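Local coordinates for (S)-ureidoglycine--glyoxylate transaminase (Bacillus subtilis, PDB 3ISL), which catalyses the pyridoxal-phosphate-dependent transfer of an amino group from (S)-ureidoglycine to glyoxylate, yielding oxalurate and glycine in purine catabolism, at residues A[88-93]-A[126-131]; A[138-143]-A[156-161]. All blocks are in the same frame, centred on the assembly; numbering follows the deposited sequence.

Interaction 1 closes before interaction 2 opens along the chain, and their centres lie about 8 Å apart on one face of the same sheet. Strands 88-93 and 139-143 are parallel neighbours in it, joined by probable backbone hydrogen bonds from Leu90 N to Ile139 O (2.9 Å) and from Ala141 N to Leu90 O (3.0 Å). Helices 125-135 and 156-164 cover the two strands and also touch each other through Ile128 and Ile158. Met142 reaches both Pro92 and Ile128, so the two contacts form one continuous apolar layer. It belongs to the fold-type-I domain of this class-V aminotransferase, whose sheet carries Val143 of the cofactor pocket.

Interaction 1: A[88-93]-A[126-131]; sequences DVLIPI and EDIIRE
The Pro92 ring is met at its CB-CG side by both branches of Ile128, the CG1-CD1 arm and the CG2 methyl, while Met142 lies over one face of the ring; Phe123 touches it as well, and the Pro92 and Ile128 side chains cross at about a right angle. The setting is a beta-alpha-beta crossover of the fold-type-I aminotransferase domain: helix 125-135 links strands 111-116 and 139-143 and passes over strand 88-93, which lies between them. The segments 88-93 and 126-131 run nearly antiparallel (166°), with axes 10.0 Å apart at closest approach, a spacing filled by side chains. Ile128 CD1 sits 3.7 Å from Pro92 CB, while its other branch, CG2, lies 3.9 Å from Pro92 CG. With CG1 of Ile128 opposite its own carbonyl carbon (chi1 -61°) and the chain extended beyond, the CD1 methyl is carried to the sheet although the CA-CB bond itself does not aim there. Shortening Ile128 to an alanine would remove CG2 and CD1 and would probably leave a gap over Pro92 CB and CG, beside Phe123 and Met142. One turn along the helix, Glu131 contributes its aliphatic base, whereas its bent chain takes the carboxylate to a salt bridge with Lys134. Leu90 points between these two helix residues: its CD1 lies 4.4 Å from Ile128 CG2 and packs at 4.0 Å against Glu131 CB.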
loop_
_atom_site.group_PDB
_atom_site.type_symbol
_atom_site.label_atom_id
_atom_site.label_comp_id
_atom_site.label_asym_id
_atom_site.label_seq_id
_atom_site.Cartn_x
_atom_site.Cartn_y
_atom_site.Cartn_z
ATOM N N ASP A 88 -27.437 1.856 9.995
ATOM C CA ASP A 88 -27.628 3.269 9.683
ATOM C C ASP A 88 -26.308 4.035 9.884
ATOM O O ASP A 88 -25.652 3.866 10.908
ATOM C CB ASP A 88 -28.678 3.837 10.605
ATOM C CG ASP A 88 -30.088 3.362 10.264
ATOM O OD1 ASP A 88 -30.480 3.415 9.088
ATOM O OD2 ASP A 88 -30.823 3.010 11.205
ATOM N N VAL A 89 -25.946 4.872 8.909
ATOM C CA VAL A 89 -24.706 5.624 8.930
ATOM C C VAL A 89 -25.016 7.057 8.507
ATOM O O VAL A 89 -25.492 7.308 7.402
ATOM C CB VAL A 89 -23.638 4.985 7.969
ATOM C CG1 VAL A 89 -22.338 5.848 7.910
ATOM C CG2 VAL A 89 -23.317 3.468 8.334
ATOM N N LEU A 90 -24.724 7.991 9.406
ATOM C CA LEU A 90 -24.977 9.404 9.181
ATOM C C LEU A 90 -23.663 10.030 8.671
ATOM O O LEU A 90 -22.652 9.952 9.331
ATOM C CB LEU A 90 -25.298 10.098 10.498
ATOM C CG LEU A 90 -26.215 11.332 10.543
ATOM C CD1 LEU A 90 -25.795 12.335 11.621
ATOM C CD2 LEU A 90 -26.694 12.013 9.241
ATOM N N ILE A 91 -23.717 10.710 7.548
ATOM C CA ILE A 91 -22.515 11.315 7.010
ATOM C C ILE A 91 -22.830 12.770 6.678
ATOM O O ILE A 91 -23.502 13.045 5.695
ATOM C CB ILE A 91 -22.035 10.574 5.758
ATOM C CG1 ILE A 91 -22.005 9.056 6.036
ATOM C CG2 ILE A 91 -20.624 11.100 5.321
ATOM C CD1 ILE A 91 -21.583 8.158 4.847
ATOM N N PRO A 92 -22.333 13.695 7.488
ATOM C CA PRO A 92 -22.523 15.089 7.106
ATOM C C PRO A 92 -21.411 15.452 6.132
ATOM O O PRO A 92 -20.258 15.375 6.485
ATOM C CB PRO A 92 -22.375 15.876 8.442
ATOM C CG PRO A 92 -22.252 14.857 9.537
ATOM C CD PRO A 92 -21.719 13.561 8.816
ATOM N N ILE A 93 -21.789 15.905 4.943
ATOM C CA ILE A 93 -20.900 16.152 3.828
ATOM C C ILE A 93 -20.772 17.633 3.493
ATOM O O ILE A 93 -21.765 18.309 3.225
ATOM C CB ILE A 93 -21.448 15.423 2.625
ATOM C CG1 ILE A 93 -21.358 13.896 2.859
ATOM C CG2 ILE A 93 -20.670 15.803 1.315
ATOM C CD1 ILE A 93 -22.387 13.164 1.942
ATOM N N GLU A 126 -24.975 21.903 16.066
ATOM C CA GLU A 126 -26.341 21.666 16.576
ATOM C C GLU A 126 -27.260 21.014 15.555
ATOM O O GLU A 126 -28.102 20.159 15.949
ATOM C CB GLU A 126 -27.000 22.973 17.114
ATOM C CG GLU A 126 -26.377 23.503 18.430
ATOM C CD GLU A 126 -27.097 24.737 18.978
ATOM O OE1 GLU A 126 -28.347 24.721 19.133
ATOM O OE2 GLU A 126 -26.394 25.734 19.246
ATOM N N ASP A 127 -27.152 21.400 14.273
ATOM C CA ASP A 127 -27.891 20.634 13.184
ATOM C C ASP A 127 -27.475 19.174 13.055
ATOM O O ASP A 127 -28.333 18.272 12.945
ATOM C CB ASP A 127 -27.834 21.355 11.843
ATOM C CG ASP A 127 -28.438 22.781 11.937
ATOM O OD1 ASP A 127 -29.441 22.946 12.633
ATOM O OD2 ASP A 127 -27.906 23.747 11.391
ATOM N N ILE A 128 -26.182 18.909 13.139
ATOM C CA ILE A 128 -25.713 17.512 13.083
ATOM C C ILE A 128 -26.238 16.679 14.292
ATOM O O ILE A 128 -26.789 15.535 14.148
ATOM C CB ILE A 128 -24.156 17.458 12.931
ATOM C CG1 ILE A 128 -23.758 18.150 11.612
ATOM C CG2 ILE A 128 -23.633 15.955 13.004
ATOM C CD1 ILE A 128 -22.282 18.239 11.294
ATOM N N ILE A 129 -26.024 17.241 15.483
ATOM C CA ILE A 129 -26.415 16.599 16.747
ATOM C C ILE A 129 -27.956 16.309 16.720
ATOM O O ILE A 129 -28.394 15.199 17.053
ATOM C CB ILE A 129 -25.969 17.473 17.907
ATOM C CG1 ILE A 129 -24.418 17.495 17.971
ATOM C CG2 ILE A 129 -26.689 17.068 19.211
ATOM C CD1 ILE A 129 -23.907 18.638 18.854
ATOM N N ARG A 130 -28.752 17.243 16.219
ATOM C CA ARG A 130 -30.191 16.949 16.015
ATOM C C ARG A 130 -30.468 15.706 15.081
ATOM O O ARG A 130 -31.366 14.881 15.387
ATOM C CB ARG A 130 -30.887 18.206 15.522
ATOM C CG ARG A 130 -32.357 18.107 15.309
ATOM C CD ARG A 130 -33.079 18.708 16.510
ATOM N NE ARG A 130 -34.389 19.186 16.113
ATOM C CZ ARG A 130 -35.531 18.734 16.605
ATOM N NH1 ARG A 130 -35.539 17.797 17.564
ATOM N NH2 ARG A 130 -36.649 19.265 16.148
ATOM N N GLU A 131 -29.707 15.562 13.987
ATOM C CA GLU A 131 -29.846 14.372 13.118
ATOM C C GLU A 131 -29.384 13.120 13.764
ATOM O O GLU A 131 -29.965 12.062 13.515
ATOM C CB GLU A 131 -29.119 14.512 11.782
ATOM C CG GLU A 131 -29.757 15.619 10.991
ATOM C CD GLU A 131 -31.142 15.248 10.464
ATOM O OE1 GLU A 131 -31.324 14.128 9.966
ATOM O OE2 GLU A 131 -32.023 16.118 10.501
#

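Interaction 2: A[138-143]-A[156-161]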
loop_
_atom_site.group_PDB
_atom_site.type_symbol
_atom_site.label_atom_id
_atom_site.label_comp_id
_atom_site.label_asym_id
_atom_site.label_seq_id
_atom_site.Cartn_x
_atom_site.Cartn_y
_atom_site.Cartn_z
ATOM N N LYS A 138 -25.876 3.754 13.971
ATOM C CA LYS A 138 -24.764 3.002 14.576
ATOM C C LYS A 138 -23.453 3.839 14.428
ATOM O O LYS A 138 -22.572 3.860 15.314
ATOM C CB LYS A 138 -24.638 1.593 13.917
ATOM C CG LYS A 138 -23.436 0.794 14.360
ATOM C CD LYS A 138 -23.384 -0.611 13.681
ATOM C CE LYS A 138 -22.287 -1.474 14.230
ATOM N NZ LYS A 138 -22.214 -2.768 13.482
ATOM N N ILE A 139 -23.350 4.550 13.320
ATOM C CA ILE A 139 -22.089 5.192 12.960
ATOM C C ILE A 139 -22.316 6.607 12.430
ATOM O O ILE A 139 -23.236 6.845 11.597
ATOM C CB ILE A 139 -21.369 4.433 11.815
ATOM C CG1 ILE A 139 -21.052 3.009 12.275
ATOM C CG2 ILE A 139 -20.068 5.236 11.320
ATOM C CD1 ILE A 139 -20.933 2.090 11.198
ATOM N N VAL A 140 -21.476 7.530 12.903
ATOM C CA VAL A 140 -21.351 8.785 12.201
ATOM C C VAL A 140 -19.953 8.969 11.675
ATOM O O VAL A 140 -18.971 8.840 12.404
ATOM C CB VAL A 140 -22.007 10.008 12.935
ATOM C CG1 VAL A 140 -22.741 9.681 14.257
ATOM C CG2 VAL A 140 -21.287 11.352 12.797
ATOM N N ALA A 141 -19.894 9.195 10.355
ATOM C CA ALA A 141 -18.637 9.237 9.624
ATOM C C ALA A 141 -18.482 10.631 9.101
ATOM O O ALA A 141 -19.389 11.151 8.444
ATOM C CB ALA A 141 -18.627 8.214 8.439
ATOM N N MET A 142 -17.315 11.217 9.311
ATOM C CA MET A 142 -17.124 12.589 8.892
ATOM C C MET A 142 -15.665 12.970 8.557
ATOM O O MET A 142 -14.744 12.432 9.148
ATOM C CB MET A 142 -17.591 13.478 10.037
ATOM C CG MET A 142 -18.152 14.786 9.597
ATOM S SD MET A 142 -18.608 15.685 11.107
ATOM C CE MET A 142 -18.670 17.308 10.366
ATOM N N VAL A 143 -15.484 13.923 7.634
ATOM C CA VAL A 143 -14.157 14.433 7.265
ATOM C C VAL A 143 -13.812 15.584 8.264
ATOM O O VAL A 143 -14.630 16.462 8.508
ATOM C CB VAL A 143 -14.114 14.966 5.820
ATOM C CG1 VAL A 143 -12.648 15.478 5.462
ATOM C CG2 VAL A 143 -14.576 13.921 4.816
ATOM N N LYS A 156 -15.692 18.411 18.424
ATOM C CA LYS A 156 -15.876 18.007 19.814
ATOM C C LYS A 156 -17.382 17.833 20.151
ATOM O O LYS A 156 -17.783 16.843 20.790
ATOM C CB LYS A 156 -15.243 19.044 20.796
ATOM C CG LYS A 156 -15.324 18.762 22.355
ATOM C CD LYS A 156 -14.349 19.792 23.106
ATOM C CE LYS A 156 -14.363 19.763 24.663
ATOM N NZ LYS A 156 -14.379 18.336 25.034
ATOM N N ALA A 157 -18.182 18.822 19.779
ATOM C CA ALA A 157 -19.622 18.782 20.164
ATOM C C ALA A 157 -20.279 17.534 19.503
ATOM O O ALA A 157 -21.118 16.821 20.110
ATOM C CB ALA A 157 -20.328 20.134 19.801
ATOM N N ILE A 158 -19.804 17.221 18.313
ATOM C CA ILE A 158 -20.346 16.091 17.560
ATOM C C ILE A 158 -19.948 14.749 18.212
ATOM O O ILE A 158 -20.781 13.909 18.446
ATOM C CB ILE A 158 -19.913 16.170 16.071
ATOM C CG1 ILE A 158 -20.668 17.325 15.423
ATOM C CG2 ILE A 158 -20.242 14.776 15.322
ATOM C CD1 ILE A 158 -20.053 17.795 14.086
ATOM N N GLY A 159 -18.683 14.587 18.539
ATOM C CA GLY A 159 -18.229 13.401 19.266
ATOM C C GLY A 159 -18.901 13.213 20.615
ATOM O O GLY A 159 -19.306 12.104 20.951
ATOM N N GLU A 160 -19.070 14.289 21.370
ATOM C CA GLU A 160 -19.840 14.214 22.613
ATOM C C GLU A 160 -21.259 13.708 22.433
ATOM O O GLU A 160 -21.733 12.876 23.242
ATOM C CB GLU A 160 -19.812 15.548 23.364
ATOM C CG GLU A 160 -18.517 15.506 24.188
ATOM C CD GLU A 160 -18.028 16.824 24.668
ATOM O OE1 GLU A 160 -18.574 17.882 24.267
ATOM O OE2 GLU A 160 -17.064 16.779 25.475
ATOM N N ALA A 161 -21.925 14.130 21.365
ATOM C CA ALA A 161 -23.303 13.641 21.144
ATOM C C ALA A 161 -23.231 12.149 20.727
ATOM O O ALA A 161 -24.110 11.395 21.091
ATOM C CB ALA A 161 -24.028 14.487 20.072
#
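Ile158, in the first turns of helix 156-164, spans the distance to Val140 and Met142 of strand 139-143 where the nearest CA atoms of the two backbones, those of Val140 and of Gly159 next to Ile158, are 9.0 Å apart, a gap bridged entirely by side chains. The Ile158 and Met142 side chains cross at about a right angle, the Ile158 CD1 methyl lying 3.9 Å from Met142 SD and 4.0 Å from Met142 CE. The Met142 chain is extended beyond CG, which brings sulfur and terminal methyl across to the helix. The second branch of Ile158, CG2, stands opposite the backbone N and faces Val140, with a looser 4.4 Å approach to Val140 CG2. All three residues are buried, and Phe169 of strand 168-172 and Ile128 of helix 125-135 also touch Ile158. On the helix surface Lys156 NZ forms a salt bridge to Glu160 OE2 (3.1 Å), one turn on, approaching from above the carboxylate plane. Strand 139-143, helix 156-164 and the adjacent parallel strand 168-172 make up a beta-alpha-beta unit of the fold-type-I domain, with Val143 and Asp172 at the strand ends lining the pyridoxal phosphate pocket.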